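Local coordinates for fructose-bisphosphate aldolase (Plasmodium falciparum, PDB 4TR9), which belongs to the class I fructose-bisphosphate aldolases, a family of enzymes with a TIM-barrel fold, and forms a four-chain assembly, at residues T251-V256 with A287-N292; S283-S288 with G347-G352. All blocks are in the same frame, centred on the assembly; numbering follows the deposited sequence.

Interaction 1. Residues T251-V256 with A287-N292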
loop_
_atom_site.group_PDB
_atom_site.type_symbol
_atom_site.label_atom_id
_atom_site.label_comp_id
_atom_site.label_asym_id
_atom_site.label_seq_id
_atom_site.Cartn_x
_atom_site.Cartn_y
_atom_site.Cartn_z
ATOM N N THR A 251 30.164 -3.056 -20.090
ATOM C CA THR A 251 28.875 -3.051 -20.771
ATOM C C THR A 251 28.903 -2.161 -22.008
ATOM O O THR A 251 29.341 -1.012 -21.949
ATOM C CB THR A 251 27.743 -2.574 -19.839
ATOM O OG1 THR A 251 28.032 -1.250 -19.373
ATOM C CG2 THR A 251 27.599 -3.509 -18.648
ATOM N N THR A 252 28.434 -2.701 -23.128
ATOM C CA THR A 252 28.376 -1.949 -24.373
ATOM C C THR A 252 27.164 -1.023 -24.390
ATOM O O THR A 252 26.324 -1.073 -23.492
ATOM C CB THR A 252 28.322 -2.883 -25.596
ATOM O OG1 THR A 252 27.171 -3.731 -25.500
ATOM C CG2 THR A 252 29.575 -3.743 -25.663
ATOM N N THR A 253 27.079 -0.183 -25.415
ATOM C CA THR A 253 25.997 0.791 -25.515
ATOM C C THR A 253 24.664 0.128 -25.858
ATOM O O THR A 253 23.601 0.662 -25.539
ATOM C CB THR A 253 26.310 1.875 -26.568
ATOM O OG1 THR A 253 25.195 2.765 -26.687
ATOM C CG2 THR A 253 26.600 1.243 -27.923
ATOM N N GLN A 254 24.721 -1.031 -26.505
ATOM C CA GLN A 254 23.508 -1.769 -26.839
ATOM C C GLN A 254 22.931 -2.447 -25.602
ATOM O O GLN A 254 21.722 -2.661 -25.508
ATOM C CB GLN A 254 23.781 -2.804 -27.932
ATOM C CG GLN A 254 23.956 -2.205 -29.318
ATOM C CD GLN A 254 23.989 -3.260 -30.406
ATOM O OE1 GLN A 254 24.131 -4.450 -30.129
ATOM N NE2 GLN A 254 23.850 -2.827 -31.655
ATOM N N ASP A 255 23.802 -2.786 -24.656
ATOM C CA ASP A 255 23.361 -3.334 -23.380
ATOM C C ASP A 255 22.600 -2.268 -22.601
ATOM O O ASP A 255 21.633 -2.565 -21.902
ATOM C CB ASP A 255 24.549 -3.849 -22.566
ATOM C CG ASP A 255 25.217 -5.050 -23.206
ATOM O OD1 ASP A 255 24.527 -5.802 -23.926
ATOM O OD2 ASP A 255 26.431 -5.245 -22.987
ATOM N N VAL A 256 23.048 -1.023 -22.732
ATOM C CA VAL A 256 22.359 0.108 -22.124
ATOM C C VAL A 256 20.988 0.299 -22.764
ATOM O O VAL A 256 19.988 0.471 -22.070
ATOM C CB VAL A 256 23.178 1.410 -22.259
ATOM C CG1 VAL A 256 22.340 2.614 -21.862
ATOM C CG2 VAL A 256 24.444 1.330 -21.420
ATOM N N ALA A 287 26.376 10.246 -24.130
ATOM C CA ALA A 287 24.979 10.590 -23.890
ATOM C C ALA A 287 24.195 10.577 -25.197
ATOM O O ALA A 287 22.990 10.329 -25.208
ATOM C CB ALA A 287 24.871 11.949 -23.218
ATOM N N SER A 288 24.891 10.847 -26.297
ATOM C CA SER A 288 24.278 10.830 -27.620
ATOM C C SER A 288 24.264 9.419 -28.191
ATOM O O SER A 288 23.294 9.006 -28.828
ATOM C CB SER A 288 25.019 11.774 -28.570
ATOM O OG SER A 288 24.963 13.112 -28.108
ATOM N N VAL A 289 25.347 8.684 -27.961
ATOM C CA VAL A 289 25.463 7.312 -28.442
ATOM C C VAL A 289 24.433 6.410 -27.766
ATOM O O VAL A 289 23.753 5.628 -28.429
ATOM C CB VAL A 289 26.879 6.750 -28.203
ATOM C CG1 VAL A 289 26.927 5.264 -28.519
ATOM C CG2 VAL A 289 27.898 7.510 -29.041
ATOM N N ASN A 290 24.315 6.534 -26.447
ATOM C CA ASN A 290 23.363 5.730 -25.689
ATOM C C ASN A 290 21.918 6.054 -26.051
ATOM O O ASN A 290 21.091 5.153 -26.181
ATOM C CB ASN A 290 23.579 5.920 -24.186
ATOM C CG ASN A 290 24.904 5.353 -23.712
ATOM O OD1 ASN A 290 25.417 4.389 -24.279
ATOM N ND2 ASN A 290 25.465 5.952 -22.669
ATOM N N LEU A 291 21.618 7.340 -26.216
ATOM C CA LEU A 291 20.286 7.763 -26.635
ATOM C C LEU A 291 19.975 7.221 -28.025
ATOM O O LEU A 291 18.833 6.876 -28.331
ATOM C CB LEU A 291 20.172 9.290 -26.620
ATOM C CG LEU A 291 18.845 9.879 -27.105
ATOM C CD1 LEU A 291 17.688 9.383 -26.251
ATOM C CD2 LEU A 291 18.898 11.399 -27.111
ATOM N N ASN A 292 21.004 7.147 -28.863
ATOM C CA ASN A 292 20.870 6.579 -30.196
ATOM C C ASN A 292 20.616 5.078 -30.138
ATOM O O ASN A 292 19.792 4.549 -30.884
ATOM C CB ASN A 292 22.121 6.867 -31.028
ATOM C CG ASN A 292 22.059 6.245 -32.406
ATOM O OD1 ASN A 292 21.494 6.822 -33.335
ATOM N ND2 ASN A 292 22.645 5.062 -32.550
#
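Two neighbouring outer helices of the TIM barrel, 253-267 and 284-295, meet where T253, in the first turn of the former, faces V289 and N290 of the latter. The CA atoms of T253 and N290 are 5.6 Å apart, close enough for short side chains to span the gap. With its hydroxyl anti to the backbone N (chi1 177°), T253 holds OG1 2.9 Å from N290 OD1. T253 OG1 is also hydrogen-bonded to S293 OG, one turn on from V289, so its bond to N290 is not settled. N290 ND2 is bonded to Q282 OE1, which orients the amide and leaves OD1 facing T253. Apolar groups flank this polar pair: V289 CG1 rests 3.5 Å from T253 OG1, and V256 CG1 comes to 4.2 Å from N290 CG, the two side chains crossing at about a right angle. Threonine suits its place because OG1 faces N290 OD1 while CG2 lies 4.1 Å from V289 CG1. T252 is the N-cap of helix 253-267. The helices thus share a small, partly buried polar seam with aliphatic edges; if T253 donates, its one proton can serve N290 OD1 or S293 OG, but not both at once.

Interaction 2. Residues S283-S288 with G347-G352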
loop_
_atom_site.group_PDB
_atom_site.type_symbol
_atom_site.label_atom_id
_atom_site.label_comp_id
_atom_site.label_asym_id
_atom_site.label_seq_id
_atom_site.Cartn_x
_atom_site.Cartn_y
_atom_site.Cartn_z
ATOM N N SER A 283 29.397 11.465 -20.522
ATOM C CA SER A 283 30.041 12.441 -21.390
ATOM C C SER A 283 29.068 12.868 -22.479
ATOM O O SER A 283 28.043 12.220 -22.689
ATOM C CB SER A 283 31.320 11.868 -22.003
ATOM O OG SER A 283 31.037 10.743 -22.818
ATOM N N GLU A 284 29.384 13.962 -23.165
ATOM C CA GLU A 284 28.518 14.480 -24.218
ATOM C C GLU A 284 28.280 13.450 -25.313
ATOM O O GLU A 284 27.148 13.247 -25.750
ATOM C CB GLU A 284 29.113 15.749 -24.828
ATOM C CG GLU A 284 29.050 16.970 -23.930
ATOM C CD GLU A 284 29.587 18.211 -24.613
ATOM O OE1 GLU A 284 30.420 18.070 -25.533
ATOM O OE2 GLU A 284 29.170 19.328 -24.239
ATOM N N GLU A 285 29.353 12.798 -25.747
ATOM C CA GLU A 285 29.274 11.839 -26.842
ATOM C C GLU A 285 28.516 10.577 -26.439
ATOM O O GLU A 285 27.640 10.115 -27.168
ATOM C CB GLU A 285 30.675 11.473 -27.333
ATOM C CG GLU A 285 30.684 10.640 -28.604
ATOM C CD GLU A 285 30.107 11.383 -29.794
ATOM O OE1 GLU A 285 30.236 12.625 -29.843
ATOM O OE2 GLU A 285 29.520 10.726 -30.680
ATOM N N GLU A 286 28.854 10.026 -25.278
ATOM C CA GLU A 286 28.215 8.804 -24.800
ATOM C C GLU A 286 26.733 9.021 -24.504
ATOM O O GLU A 286 25.931 8.097 -24.615
ATOM C CB GLU A 286 28.930 8.275 -23.555
ATOM C CG GLU A 286 30.328 7.741 -23.830
ATOM C CD GLU A 286 31.011 7.219 -22.581
ATOM O OE1 GLU A 286 30.456 7.402 -21.477
ATOM O OE2 GLU A 286 32.103 6.625 -22.704
ATOM N N ALA A 287 26.376 10.246 -24.130
ATOM C CA ALA A 287 24.979 10.590 -23.890
ATOM C C ALA A 287 24.195 10.577 -25.197
ATOM O O ALA A 287 22.990 10.329 -25.208
ATOM C CB ALA A 287 24.871 11.949 -23.218
ATOM N N SER A 288 24.891 10.847 -26.297
ATOM C CA SER A 288 24.278 10.830 -27.620
ATOM C C SER A 288 24.264 9.419 -28.191
ATOM O O SER A 288 23.294 9.006 -28.828
ATOM C CB SER A 288 25.019 11.774 -28.570
ATOM O OG SER A 288 24.963 13.112 -28.108
ATOM N N GLY A 347 17.560 7.429 -34.267
ATOM C CA GLY A 347 18.432 6.272 -34.331
ATOM C C GLY A 347 19.349 6.364 -35.534
ATOM O O GLY A 347 19.870 5.358 -36.014
ATOM N N LYS A 348 19.544 7.585 -36.024
ATOM C CA LYS A 348 20.381 7.815 -37.194
ATOM C C LYS A 348 21.601 8.659 -36.846
ATOM O O LYS A 348 22.055 9.472 -37.651
ATOM C CB LYS A 348 19.574 8.494 -38.304
ATOM C CG LYS A 348 18.303 7.753 -38.692
ATOM C CD LYS A 348 18.602 6.338 -39.171
ATOM C CE LYS A 348 19.445 6.345 -40.437
ATOM N NZ LYS A 348 19.741 4.965 -40.912
ATOM N N TYR A 349 22.129 8.465 -35.641
ATOM C CA TYR A 349 23.324 9.185 -35.214
ATOM C C TYR A 349 24.550 8.279 -35.211
ATOM O O TYR A 349 24.700 7.423 -34.338
ATOM C CB TYR A 349 23.126 9.795 -33.826
ATOM C CG TYR A 349 24.374 10.454 -33.282
ATOM C CD1 TYR A 349 24.826 11.660 -33.800
ATOM C CD2 TYR A 349 25.103 9.868 -32.255
ATOM C CE1 TYR A 349 25.969 12.265 -33.312
ATOM C CE2 TYR A 349 26.247 10.467 -31.759
ATOM C CZ TYR A 349 26.674 11.665 -32.291
ATOM O OH TYR A 349 27.810 12.269 -31.805
ATOM N N LYS A 350 25.422 8.475 -36.192
ATOM C CA LYS A 350 26.670 7.727 -36.265
ATOM C C LYS A 350 27.652 8.262 -35.229
ATOM O O LYS A 350 27.475 9.366 -34.711
ATOM C CB LYS A 350 27.274 7.804 -37.671
ATOM C CG LYS A 350 26.644 6.855 -38.691
ATOM C CD LYS A 350 25.245 7.292 -39.101
ATOM C CE LYS A 350 24.594 6.278 -40.028
ATOM N NZ LYS A 350 23.199 6.665 -40.380
ATOM N N GLY A 351 28.682 7.475 -34.929
ATOM C CA GLY A 351 29.661 7.840 -33.920
ATOM C C GLY A 351 30.373 9.150 -34.203
ATOM O O GLY A 351 30.647 9.927 -33.288
ATOM N N GLY A 352 30.671 9.395 -35.475
ATOM C CA GLY A 352 31.347 10.613 -35.878
ATOM C C GLY A 352 31.682 10.629 -37.357
ATOM O O GLY A 352 32.828 10.861 -37.742
#
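E285 and Y349 meet through a short hydrogen bond: Y349 OH donates to E285 OE2 over 2.6 Å. The hydroxyl approaches OE2 on its syn side, 25° out of the carboxylate plane, and E285 OE2 lies at the edge of the tyrosine ring, near the ring plane. Carboxylate and ring planes are turned 31° against each other. A bend at chi2 (64°) carries the glutamate end toward the tyrosine, although its CB does not point that way. The tightly packed part lies along the CE2 side of the ring, where the buried S288 sends CB to within 3.7 Å of Y349 CE2, approaching obliquely. Serine is small enough to let the ring settle against the helix, and its hydroxyl is bonded to N341 of helix 327-346. That same helix lines the tyrosine through R337, A340 and L343, so the ring is wedged between two helices. The outer side is looser. G351 is exposed, and its carbonyl O stands 3.0 Å from E285 OE2, two acceptors side by side with no bond between them. The chain reaches this face after a Schellman motif ends helix 327-346, with G347 at positive phi, a conformation glycine adopts easily. At the other end of the contact S283 caps helix 284-295, its OG accepting a weak bond from E286 N. E285 OE1 has a long, weak ion pair with R337. The donated phenol hydrogen and, more weakly, this arginine would favour a charged carboxylate and partly offset its repulsion with the G351 carbonyl, which would oppose the charge.

Overall arrangement
From the N-terminal side, the chain leaves 251-256 along helix 253-267, runs through strand 274-277 and returns on helix 284-295, where interaction 1 closes a loop with 30 residues between its segments. Interaction 2 starts on that same helix and closes a longer loop of 58 intervening residues, through strand 303-308 and helices 310-320 and 327-346, to 347-352. Neither contact nests in the other: the two loops cross, the second opening before the first has closed, and they share A287 and S288. The backbone N of Y349 probably bonds N292 OD1 at 2.9 Å, joining the two contacts directly. Together they bind helix 253-267 and the loop after helix 327-346 to helix 284-295.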